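Local coordinates for protein rRNA adenine N-6-methyltransferase (Saccharopolyspora erythraea, PDB 6NVM) that dimethylates a single adenine of 23S rRNA with S-adenosylmethionine as methyl donor, which lowers ribosome affinity for macrolide, lincosamide and streptogramin B antibiotics, at residues 232-237 against 284-289; 187-192 against 219-224. All coordinates share one frame; numbering follows the deposited sequence. Where two conformers were deposited one is given.

Contact 1 (232-237 against 284-289); sequences ERYESM and QWLRLF
Tyr234 and Phe289 mark the closest approach of two helical backbones, with their CA atoms 6.3 Å apart. The segment axes stay 10.6 Å apart, and their N-to-C directions differ by 113°, so the helices cross steeply and share one short patch. No hydrogen bond links the two segments. Side chains fill the gap, and Phe289 buries the most surface against the other segment. Its CG lies anti to the backbone N (chi1 175°), which lays the ring against the backbone of the opposite helix at Arg233 and Tyr234. Tyr234 CB stands over the centre of one face of that ring, 3.9 Å from the centroid, in a CH-pi contact. The Tyr234 ring turns its edge to the same Phe289 ring in a T-shaped pair, with planes at 88° and centroids 5.8 Å apart. In return, Phe289 CB sits in the plane of the tyrosine ring, at its edge, 3.8 Å from Tyr234 CD1. Leu286 CD2 touches Tyr234 CE1 further along the ring. The Tyr234 hydroxyl is satisfied outside the contact, by a hydrogen bond with the carbonyl oxygen of Val186.

Met237 follows about one turn further along the helix. Its SD approaches the edge of the Phe289 ring, a Met-aromatic contact. A bend at the last torsion carries the methyl toward Trp285, where Met237 CE lies 3.8 Å from Trp285 CE3. Leu288 CD2 meets the sulfur from its own helix. On the more exposed side, Arg233 packs its CB against Phe289 CE1, while its NE forms a salt bridge with Asp293. Leu253 of helix 249-254 covers both Met237 and Leu288. This packing forms part of the hydrophobic core of the small helical C-terminal domain that follows the Rossmann-like catalytic domain in Erm methyltransferases.

Contact 2 (187-192 against 219-224); sequences MTWPLF and RRRAEP
Trp189 O accepts from two nitrogens of one guanidinium. Arg221 NE gives the firmer bond to Trp189 O, 2.8 Å long, in the guanidinium plane and nearly along the C=O axis. Arg221 NH2 adds a weak bond to the same oxygen. The chain of Arg221 is extended from CG to NE (chi2 179°) and runs past Leu191 O and Pro190 O to reach it. NH2 then lies over one face of the Trp189 indole. Arg221 CZ is 4.6 Å from the centroid of the five-membered ring in a cation-pi contact, with the two planes 65° apart.

A second tie runs through the backbone. Arg221 N donates to Leu191 O at 2.9 Å, and a water bridges Leu191 O to Arg221 O. These bonds join the entry to strand 192-200 with the exit from strand 213-220, neighbouring antiparallel strands at one edge of the mixed, seven-stranded sheet of the methyltransferase fold. Phe192 and Arg220 form a non-hydrogen-bonded pair there, and their side chains share a face of the sheet. Arg220 CG rests over one face of the Phe192 ring, 4.2 Å from its centroid, off centre. A bend at chi3 leads the rest of Arg220 away, and its NE is hydrogen-bonded to Ile159 O. Beyond the strand end, Leu191 CD2 packs against Pro224 CB at 3.6 Å.

How the contacts relate
The centres of contacts 1 and 2 lie 14 Å apart, and the two touch directly. Pro190 CG of contact 2 comes within 3.4 Å of Tyr234 CE2 of contact 1. Leu286 CD1 meets Trp189 CD1 at 4.0 Å, so both helices of contact 1 pack on the turn of 187-192. The chain leaves contact 2 at Pro224 and soon enters helix 228-243, which carries one side of contact 1. Contact 2 lies at the edge of the seven-stranded sheet, and its 187-192 turn meets the helices of contact 1, which lies within the helical part. Both are away from the predicted S-adenosylmethionine-binding residues.

Contact 1 (232-237 against 284-289)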
loop_
_atom_site.group_PDB
_atom_site.type_symbol
_atom_site.label_atom_id
_atom_site.label_comp_id
_atom_site.label_asym_id
_atom_site.label_seq_id
_atom_site.Cartn_x
_atom_site.Cartn_y
_atom_site.Cartn_z
ATOM N N GLU A 232 -8.489 -4.133 17.984
ATOM C CA GLU A 232 -8.935 -5.502 17.745
ATOM C C GLU A 232 -10.450 -5.571 17.601
ATOM O O GLU A 232 -10.966 -6.324 16.768
ATOM C CB GLU A 232 -8.460 -6.419 18.877
ATOM C CG GLU A 232 -6.951 -6.638 18.903
ATOM C CD GLU A 232 -6.508 -7.635 19.964
ATOM O OE1 GLU A 232 -7.351 -8.428 20.431
ATOM O OE2 GLU A 232 -5.315 -7.622 20.331
ATOM N N ARG A 233 -11.184 -4.795 18.407
ATOM C CA ARG A 233 -12.636 -4.776 18.278
ATOM C C ARG A 233 -13.054 -4.184 16.934
ATOM O O ARG A 233 -14.017 -4.653 16.315
ATOM C CB ARG A 233 -13.258 -4.006 19.443
ATOM C CG ARG A 233 -13.119 -4.733 20.787
ATOM C CD ARG A 233 -14.039 -4.161 21.861
ATOM N NE ARG A 233 -13.801 -2.737 22.093
ATOM C CZ ARG A 233 -12.853 -2.244 22.885
ATOM N NH1 ARG A 233 -12.030 -3.052 23.543
ATOM N NH2 ARG A 233 -12.723 -0.931 23.018
ATOM N N TYR A 234 -12.329 -3.167 16.458
ATOM C CA TYR A 234 -12.584 -2.626 15.126
ATOM C C TYR A 234 -12.362 -3.687 14.056
ATOM O O TYR A 234 -13.192 -3.863 13.156
ATOM C CB TYR A 234 -11.681 -1.418 14.876
ATOM C CG TYR A 234 -11.678 -0.916 13.447
ATOM C CD1 TYR A 234 -12.633 -0.011 13.005
ATOM C CD2 TYR A 234 -10.711 -1.341 12.544
ATOM C CE1 TYR A 234 -12.626 0.460 11.699
ATOM C CE2 TYR A 234 -10.697 -0.878 11.239
ATOM C CZ TYR A 234 -11.653 0.023 10.822
ATOM O OH TYR A 234 -11.638 0.486 9.527
ATOM N N GLU A 235 -11.226 -4.385 14.125
ATOM C CA GLU A 235 -10.925 -5.417 13.138
ATOM C C GLU A 235 -11.988 -6.508 13.142
ATOM O O GLU A 235 -12.375 -7.013 12.081
ATOM C CB GLU A 235 -9.537 -6.001 13.413
ATOM C CG GLU A 235 -8.408 -4.996 13.172
ATOM C CD GLU A 235 -7.094 -5.382 13.839
ATOM O OE1 GLU A 235 -7.098 -6.251 14.742
ATOM O OE2 GLU A 235 -6.049 -4.804 13.465
ATOM N N SER A 236 -12.485 -6.873 14.324
ATOM C CA SER A 236 -13.537 -7.880 14.405
ATOM C C SER A 236 -14.823 -7.391 13.747
ATOM O O SER A 236 -15.526 -8.170 13.093
ATOM C CB SER A 236 -13.785 -8.255 15.865
ATOM O OG SER A 236 -14.827 -9.203 15.976
ATOM N N MET A 237 -15.150 -6.108 13.912
ATOM C CA MET A 237 -16.347 -5.558 13.282
ATOM C C MET A 237 -16.230 -5.577 11.762
ATOM O O MET A 237 -17.188 -5.930 11.064
ATOM C CB MET A 237 -16.591 -4.130 13.776
ATOM C CG MET A 237 -17.757 -3.402 13.089
ATOM S SD MET A 237 -17.625 -1.608 13.178
ATOM C CE MET A 237 -16.222 -1.307 12.094
ATOM N N GLN A 284 -16.435 6.266 7.206
ATOM C CA GLN A 284 -17.708 5.754 7.708
ATOM C C GLN A 284 -17.500 4.547 8.618
ATOM O O GLN A 284 -18.173 4.417 9.645
ATOM C CB GLN A 284 -18.622 5.413 6.534
ATOM C CG GLN A 284 -19.064 6.655 5.774
ATOM C CD GLN A 284 -19.858 6.343 4.530
ATOM O OE1 GLN A 284 -19.402 5.607 3.661
ATOM N NE2 GLN A 284 -21.057 6.906 4.437
ATOM N N TRP A 285 -16.566 3.658 8.267
ATOM C CA TRP A 285 -16.265 2.524 9.135
ATOM C C TRP A 285 -15.799 2.987 10.511
ATOM O O TRP A 285 -16.180 2.404 11.533
ATOM C CB TRP A 285 -15.200 1.638 8.492
ATOM C CG TRP A 285 -15.678 0.797 7.344
ATOM C CD1 TRP A 285 -15.318 0.921 6.035
ATOM C CD2 TRP A 285 -16.581 -0.314 7.407
ATOM N NE1 TRP A 285 -15.943 -0.038 5.278
ATOM C CE2 TRP A 285 -16.727 -0.808 6.096
ATOM C CE3 TRP A 285 -17.287 -0.932 8.443
ATOM C CZ2 TRP A 285 -17.552 -1.889 5.792
ATOM C CZ3 TRP A 285 -18.104 -2.011 8.138
ATOM C CH2 TRP A 285 -18.229 -2.475 6.823
ATOM N N LEU A 286 -14.962 4.026 10.556
ATOM C CA LEU A 286 -14.491 4.547 11.839
ATOM C C LEU A 286 -15.645 5.105 12.666
ATOM O O LEU A 286 -15.740 4.855 13.873
ATOM C CB LEU A 286 -13.441 5.632 11.611
ATOM C CG LEU A 286 -12.110 5.203 11.006
ATOM C CD1 LEU A 286 -11.270 6.443 10.678
ATOM C CD2 LEU A 286 -11.389 4.292 11.968
ATOM N N ARG A 287 -16.520 5.886 12.036
ATOM C CA ARG A 287 -17.672 6.428 12.751
ATOM C C ARG A 287 -18.605 5.315 13.212
ATOM O O ARG A 287 -19.130 5.356 14.331
ATOM C CB ARG A 287 -18.423 7.418 11.861
ATOM C CG ARG A 287 -17.744 8.782 11.735
ATOM C CD ARG A 287 -18.770 9.885 11.458
ATOM N NE ARG A 287 -19.514 9.635 10.226
ATOM C CZ ARG A 287 -19.078 9.950 9.011
ATOM N NH1 ARG A 287 -17.897 10.536 8.852
ATOM N NH2 ARG A 287 -19.824 9.680 7.950
ATOM N N LEU A 288 -18.827 4.317 12.358
ATOM C CA LEU A 288 -19.654 3.177 12.738
ATOM C C LEU A 288 -19.107 2.510 13.993
ATOM O O LEU A 288 -19.855 2.211 14.932
ATOM C CB LEU A 288 -19.723 2.182 11.576
ATOM C CG LEU A 288 -20.692 1.001 11.677
ATOM C CD1 LEU A 288 -22.135 1.487 11.577
ATOM C CD2 LEU A 288 -20.387 -0.025 10.585
ATOM N N PHE A 289 -17.792 2.268 14.024
ATOM C CA PHE A 289 -17.189 1.608 15.176
ATOM C C PHE A 289 -17.256 2.496 16.408
ATOM O O PHE A 289 -17.530 2.017 17.513
ATOM C CB PHE A 289 -15.737 1.232 14.875
ATOM C CG PHE A 289 -15.019 0.655 16.064
ATOM C CD1 PHE A 289 -15.329 -0.614 16.519
ATOM C CD2 PHE A 289 -14.057 1.390 16.739
ATOM C CE1 PHE A 289 -14.690 -1.146 17.620
ATOM C CE2 PHE A 289 -13.411 0.862 17.844
ATOM C CZ PHE A 289 -13.730 -0.406 18.286
#

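Contact 2 (187-192 against 219-224)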
loop_
_atom_site.group_PDB
_atom_site.type_symbol
_atom_site.label_atom_id
_atom_site.label_comp_id
_atom_site.label_asym_id
_atom_site.label_seq_id
_atom_site.Cartn_x
_atom_site.Cartn_y
_atom_site.Cartn_z
ATOM N N MET A 187 -9.395 -2.692 6.903
ATOM C CA MET A 187 -8.836 -3.284 8.116
ATOM C C MET A 187 -7.610 -2.521 8.602
ATOM O O MET A 187 -7.412 -2.360 9.813
ATOM C CB MET A 187 -8.469 -4.746 7.859
ATOM C CG MET A 187 -9.659 -5.664 7.631
ATOM S SD MET A 187 -10.370 -6.283 9.171
ATOM C CE MET A 187 -9.100 -7.419 9.715
ATOM N N THR A 188 -6.758 -2.070 7.682
ATOM C CA THR A 188 -5.498 -1.425 8.037
ATOM C C THR A 188 -5.588 0.096 8.074
ATOM O O THR A 188 -4.612 0.747 8.459
ATOM C CB THR A 188 -4.391 -1.834 7.051
ATOM O OG1 THR A 188 -4.736 -1.408 5.729
ATOM C CG2 THR A 188 -4.187 -3.340 7.063
ATOM N N TRP A 189 -6.729 0.669 7.700
ATOM C CA TRP A 189 -6.881 2.121 7.687
ATOM C C TRP A 189 -6.515 2.785 9.006
ATOM O O TRP A 189 -5.981 3.908 8.972
ATOM C CB TRP A 189 -8.327 2.466 7.304
ATOM C CG TRP A 189 -8.527 3.893 6.927
ATOM C CD1 TRP A 189 -9.043 4.889 7.707
ATOM C CD2 TRP A 189 -8.213 4.493 5.667
ATOM N NE1 TRP A 189 -9.069 6.072 7.007
ATOM C CE2 TRP A 189 -8.566 5.854 5.752
ATOM C CE3 TRP A 189 -7.672 4.009 4.474
ATOM C CZ2 TRP A 189 -8.398 6.736 4.686
ATOM C CZ3 TRP A 189 -7.502 4.888 3.418
ATOM C CH2 TRP A 189 -7.867 6.234 3.529
ATOM N N PRO A 190 -6.783 2.198 10.176
ATOM C CA PRO A 190 -6.339 2.842 11.421
ATOM C C PRO A 190 -4.831 2.944 11.540
ATOM O O PRO A 190 -4.351 3.773 12.320
ATOM C CB PRO A 190 -6.932 1.947 12.514
ATOM C CG PRO A 190 -8.087 1.278 11.866
ATOM C CD PRO A 190 -7.655 1.045 10.448
ATOM N N LEU A 191 -4.071 2.149 10.784
ATOM C CA LEU A 191 -2.613 2.179 10.832
ATOM C C LEU A 191 -1.974 2.800 9.603
ATOM O O LEU A 191 -0.889 3.371 9.719
ATOM C CB LEU A 191 -2.047 0.763 10.998
ATOM C CG LEU A 191 -2.485 -0.053 12.215
ATOM C CD1 LEU A 191 -1.758 -1.400 12.240
ATOM C CD2 LEU A 191 -2.234 0.714 13.492
ATOM N N PHE A 192 -2.625 2.715 8.439
ATOM C CA PHE A 192 -2.049 3.142 7.170
ATOM C C PHE A 192 -3.014 4.007 6.377
ATOM O O PHE A 192 -4.208 3.711 6.296
ATOM C CB PHE A 192 -1.680 1.940 6.302
ATOM C CG PHE A 192 -0.382 1.305 6.673
ATOM C CD1 PHE A 192 -0.327 0.323 7.648
ATOM C CD2 PHE A 192 0.790 1.688 6.039
ATOM C CE1 PHE A 192 0.870 -0.255 7.990
ATOM C CE2 PHE A 192 1.988 1.102 6.374
ATOM C CZ PHE A 192 2.026 0.134 7.352
ATOM N N ARG A 219 1.209 5.130 3.546
ATOM C CA ARG A 219 1.906 5.883 4.582
ATOM C C ARG A 219 1.505 5.301 5.927
ATOM O O ARG A 219 0.315 5.264 6.254
ATOM C CB ARG A 219 1.574 7.379 4.532
ATOM C CG ARG A 219 1.678 8.001 3.141
ATOM C CD ARG A 219 1.424 9.510 3.160
ATOM N NE ARG A 219 2.531 10.216 3.795
ATOM C CZ ARG A 219 2.567 10.587 5.070
ATOM N NH1 ARG A 219 1.540 10.348 5.876
ATOM N NH2 ARG A 219 3.641 11.205 5.541
ATOM N N ARG A 220 2.490 4.846 6.699
ATOM C CA ARG A 220 2.220 4.410 8.063
ATOM C C ARG A 220 1.993 5.637 8.938
ATOM O O ARG A 220 2.868 6.504 9.036
ATOM C CB ARG A 220 3.376 3.571 8.600
ATOM C CG ARG A 220 3.027 2.830 9.889
ATOM C CD ARG A 220 4.157 1.941 10.346
ATOM N NE ARG A 220 5.258 2.729 10.890
ATOM C CZ ARG A 220 5.259 3.282 12.099
ATOM N NH1 ARG A 220 4.211 3.142 12.902
ATOM N NH2 ARG A 220 6.313 3.979 12.506
ATOM N N ARG A 221 0.819 5.716 9.564
ATOM C CA ARG A 221 0.466 6.889 10.354
ATOM C C ARG A 221 1.389 7.019 11.556
ATOM O O ARG A 221 1.658 6.042 12.261
ATOM C CB ARG A 221 -0.986 6.801 10.834
ATOM C CG ARG A 221 -2.018 6.618 9.731
ATOM C CD ARG A 221 -3.428 6.513 10.316
ATOM N NE ARG A 221 -4.424 6.193 9.296
ATOM C CZ ARG A 221 -5.034 7.087 8.525
ATOM N NH1 ARG A 221 -4.757 8.383 8.640
ATOM N NH2 ARG A 221 -5.922 6.681 7.628
ATOM N N ALA A 222 1.854 8.245 11.803
ATOM C CA ALA A 222 2.683 8.496 12.977
ATOM C C ALA A 222 1.934 8.148 14.257
ATOM O O ALA A 222 2.504 7.539 15.169
ATOM C CB ALA A 222 3.140 9.956 12.996
ATOM N N GLU A 223 0.656 8.519 14.344
ATOM C CA GLU A 223 -0.199 8.093 15.450
ATOM C C GLU A 223 -1.315 7.207 14.908
ATOM O O GLU A 223 -2.110 7.668 14.069
ATOM C CB GLU A 223 -0.779 9.297 16.211
ATOM C CG GLU A 223 -1.731 10.203 15.422
ATOM C CD GLU A 223 -2.521 11.150 16.322
ATOM O OE1 GLU A 223 -1.898 11.945 17.063
ATOM O OE2 GLU A 223 -3.772 11.085 16.295
ATOM N N PRO A 224 -1.409 5.942 15.314
ATOM C CA PRO A 224 -2.528 5.109 14.859
ATOM C C PRO A 224 -3.864 5.664 15.325
ATOM O O PRO A 224 -3.975 6.237 16.411
ATOM C CB PRO A 224 -2.238 3.750 15.500
ATOM C CG PRO A 224 -0.767 3.745 15.719
ATOM C CD PRO A 224 -0.426 5.154 16.077
HETATM O O HOH W 1 0.161 3.724 12.269
#